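Octopine dehydrogenase (Pecten maximus, PDB 3IQD) catalyses the NADH-dependent reductive condensation of L-arginine with pyruvate to give D-octopine, and the reverse oxidation of the opine. Local coordinates at residues A135-S140 / A175-P180. Sequence-based numbering, arbitrary orientation.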
ATOM      1  N   ALA A 135     -20.488   1.642  -9.149  1.00 24.13           N
ATOM      2  CA  ALA A 135     -20.508   2.710 -10.141  1.00 23.94           C
ATOM      3  C   ALA A 135     -19.101   3.242 -10.402  1.00 22.61           C
ATOM      4  O   ALA A 135     -18.679   3.366 -11.556  1.00 22.85           O
ATOM      5  CB  ALA A 135     -21.439   3.830  -9.690  1.00 24.45           C
ATOM      6  N   VAL A 136     -18.380   3.541  -9.323  1.00 21.48           N
ATOM      7  CA  VAL A 136     -17.006   4.053  -9.386  1.00 20.11           C
ATOM      8  C   VAL A 136     -15.984   2.991  -9.807  1.00 19.70           C
ATOM      9  O   VAL A 136     -16.291   1.798  -9.866  1.00 20.06           O
ATOM     10  CB  VAL A 136     -16.567   4.670  -8.030  1.00 19.36           C
ATOM     11  CG1 VAL A 136     -17.475   5.833  -7.652  1.00 19.70           C
ATOM     12  CG2 VAL A 136     -16.543   3.611  -6.925  1.00 18.52           C
ATOM     13  N   SER A 137     -14.767   3.440 -10.099  1.00 19.10           N
ATOM     14  CA  SER A 137     -13.652   2.533 -10.356  1.00 18.76           C
ATOM     15  C   SER A 137     -12.640   2.629  -9.224  1.00 18.04           C
ATOM     16  O   SER A 137     -12.397   3.708  -8.678  1.00 17.66           O
ATOM     17  CB  SER A 137     -12.988   2.836 -11.697  1.00 18.86           C
ATOM     18  OG  SER A 137     -13.861   2.544 -12.776  1.00 19.99           O
ATOM     19  N   MET A 138     -12.063   1.489  -8.868  1.00 18.09           N
ATOM     20  CA  MET A 138     -11.126   1.423  -7.759  1.00 17.62           C
ATOM     21  C   MET A 138      -9.741   1.018  -8.253  1.00 17.52           C
ATOM     22  O   MET A 138      -9.561  -0.074  -8.791  1.00 18.07           O
ATOM     23  CB  MET A 138     -11.647   0.453  -6.700  1.00 17.91           C
ATOM     24  CG  MET A 138     -13.004   0.850  -6.142  1.00 18.16           C
ATOM     25  SD  MET A 138     -13.716  -0.381  -5.045  1.00 19.18           S
ATOM     26  CE  MET A 138     -14.354  -1.586  -6.213  1.00 20.28           C
ATOM     27  N   MET A 139      -8.770   1.913  -8.079  1.00 17.15           N
ATOM     28  CA  MET A 139      -7.412   1.704  -8.581  1.00 17.30           C
ATOM     29  C   MET A 139      -6.440   1.478  -7.429  1.00 17.29           C
ATOM     30  O   MET A 139      -6.371   2.289  -6.505  1.00 17.15           O
ATOM     31  CB  MET A 139      -6.970   2.914  -9.408  1.00 17.22           C
ATOM     32  CG  MET A 139      -5.911   2.625 -10.454  1.00 17.26           C
ATOM     33  SD  MET A 139      -5.611   4.083 -11.460  1.00 17.42           S
ATOM     34  CE  MET A 139      -4.444   3.457 -12.662  1.00 18.33           C
ATOM     35  N   SER A 140      -5.685   0.388  -7.489  1.00 17.79           N
ATOM     36  CA  SER A 140      -4.775   0.037  -6.404  1.00 18.21           C
ATOM     37  C   SER A 140      -3.319   0.009  -6.850  1.00 18.69           C
ATOM     38  O   SER A 140      -2.940  -0.823  -7.679  1.00 19.48           O
ATOM     39  CB  SER A 140      -5.169  -1.312  -5.796  1.00 18.79           C
ATOM     40  OG  SER A 140      -6.378  -1.202  -5.059  1.00 18.97           O
ATOM     41  N   ALA A 175     -19.860   3.240 -14.358  1.00 22.66           N
ATOM     42  CA  ALA A 175     -19.631   4.614 -14.818  1.00 22.64           C
ATOM     43  C   ALA A 175     -18.298   4.773 -15.539  1.00 21.91           C
ATOM     44  O   ALA A 175     -17.291   4.183 -15.142  1.00 20.91           O
ATOM     45  CB  ALA A 175     -19.707   5.585 -13.650  1.00 22.09           C
ATOM     46  N   LYS A 176     -18.299   5.579 -16.597  1.00 22.61           N
ATOM     47  CA  LYS A 176     -17.076   5.862 -17.335  1.00 22.19           C
ATOM     48  C   LYS A 176     -16.280   6.929 -16.616  1.00 21.16           C
ATOM     49  O   LYS A 176     -16.702   8.081 -16.517  1.00 21.52           O
ATOM     50  CB  LYS A 176     -17.367   6.309 -18.765  1.00 23.54           C
ATOM     51  CG  LYS A 176     -17.856   5.202 -19.689  1.00 24.65           C
ATOM     52  CD  LYS A 176     -17.833   5.646 -21.152  1.00 26.11           C
ATOM     53  CE  LYS A 176     -18.727   6.862 -21.410  1.00 27.06           C
ATOM     54  NZ  LYS A 176     -18.841   7.163 -22.864  1.00 28.68           N
ATOM     55  N   THR A 177     -15.127   6.526 -16.104  1.00 20.03           N
ATOM     56  CA  THR A 177     -14.197   7.442 -15.474  1.00 19.12           C
ATOM     57  C   THR A 177     -13.303   8.070 -16.545  1.00 19.42           C
ATOM     58  O   THR A 177     -13.311   7.652 -17.705  1.00 20.25           O
ATOM     59  CB  THR A 177     -13.312   6.696 -14.449  1.00 17.98           C
ATOM     60  OG1 THR A 177     -12.428   5.805 -15.137  1.00 17.95           O
ATOM     61  CG2 THR A 177     -14.166   5.882 -13.482  1.00 17.90           C
ATOM     62  N   VAL A 178     -12.533   9.079 -16.154  1.00 18.91           N
ATOM     63  CA  VAL A 178     -11.390   9.503 -16.950  1.00 19.05           C
ATOM     64  C   VAL A 178     -10.470   8.283 -17.039  1.00 18.61           C
ATOM     65  O   VAL A 178     -10.541   7.392 -16.181  1.00 17.94           O
ATOM     66  CB  VAL A 178     -10.660  10.710 -16.311  1.00 18.54           C
ATOM     67  CG1 VAL A 178     -11.538  11.956 -16.365  1.00 19.24           C
ATOM     68  CG2 VAL A 178     -10.240  10.413 -14.871  1.00 17.37           C
ATOM     69  N   ASP A 179      -9.629   8.210 -18.067  1.00 19.16           N
ATOM     70  CA  ASP A 179      -8.799   7.017 -18.239  1.00 19.01           C
ATOM     71  C   ASP A 179      -7.823   6.846 -17.078  1.00 17.90           C
ATOM     72  O   ASP A 179      -6.934   7.676 -16.898  1.00 17.69           O
ATOM     73  CB  ASP A 179      -8.047   7.029 -19.561  1.00 20.02           C
ATOM     74  CG  ASP A 179      -7.405   5.695 -19.860  1.00 20.19           C
ATOM     75  OD1 ASP A 179      -8.153   4.708 -20.045  1.00 20.49           O
ATOM     76  OD2 ASP A 179      -6.156   5.631 -19.901  1.00 20.14           O
ATOM     77  N   PRO A 180      -7.995   5.770 -16.287  1.00 17.35           N
ATOM     78  CA  PRO A 180      -7.214   5.550 -15.070  1.00 16.44           C
ATOM     79  C   PRO A 180      -5.699   5.627 -15.268  1.00 16.47           C
ATOM     80  O   PRO A 180      -5.037   6.430 -14.603  1.00 16.02           O
ATOM     81  CB  PRO A 180      -7.645   4.145 -14.632  1.00 16.34           C
ATOM     82  CG  PRO A 180      -9.023   4.022 -15.142  1.00 16.91           C
ATOM     83  CD  PRO A 180      -8.972   4.687 -16.493  1.00 17.74           C
TER
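Strand 137-141 of the nucleotide-binding domain meets, through Ser137 and Met139, segment 175-180, the later part of the connection from the antiparallel strand 161-171, which runs into helix 180-188. It is a worked example of how a loop crossing the face of a sheet is fastened: one backbone bond at Ala175, van der Waals contacts farther along. Ala175 N donates to Ala135 O at 3.0 Å, arriving on a lone pair in the carbonyl plane with an N-H...O angle of 150°. Farther on, the methyl CG2 of Thr177 lies against the hydroxymethyl of Ser137, 3.4 Å from OG and 3.7 Å from CB. That hydroxyl has its polar partner in Gly173 N, on the same connection, so the Thr177 methyl meets an oxygen already engaged. Thr177 OG1 sits between its own backbone N and carbonyl carbon (chi1 69°) and gives a 2.7 Å hydrogen bond to Val178 O, an arrangement that keeps the methyl turned to Ser137. A serine in place of Thr177 would probably keep this hydroxyl bond but open a gap beside Ser137, whose CB and OG would lose their apolar neighbour. At the far end Met139, with CG anti to its backbone N (chi1 -154°) and the chain extended beyond it, meets Pro180 at a slant, at CB and the carbonyl group: SD stands 3.8 Å from Pro180 CB, and CE lies 3.6 Å from Pro180 O. The Met139 side chain is about 14 Å from the bound agmatine. Leu111 and Leu170, from the two strands flanking 137-141, also pack on Pro180. Asp179, at the N-cap position, bonds Ser182 OG through OD2 as the helix begins. The whole is a strand-to-helix connection packed against the sheet of the Rossmann-type NADH-binding domain.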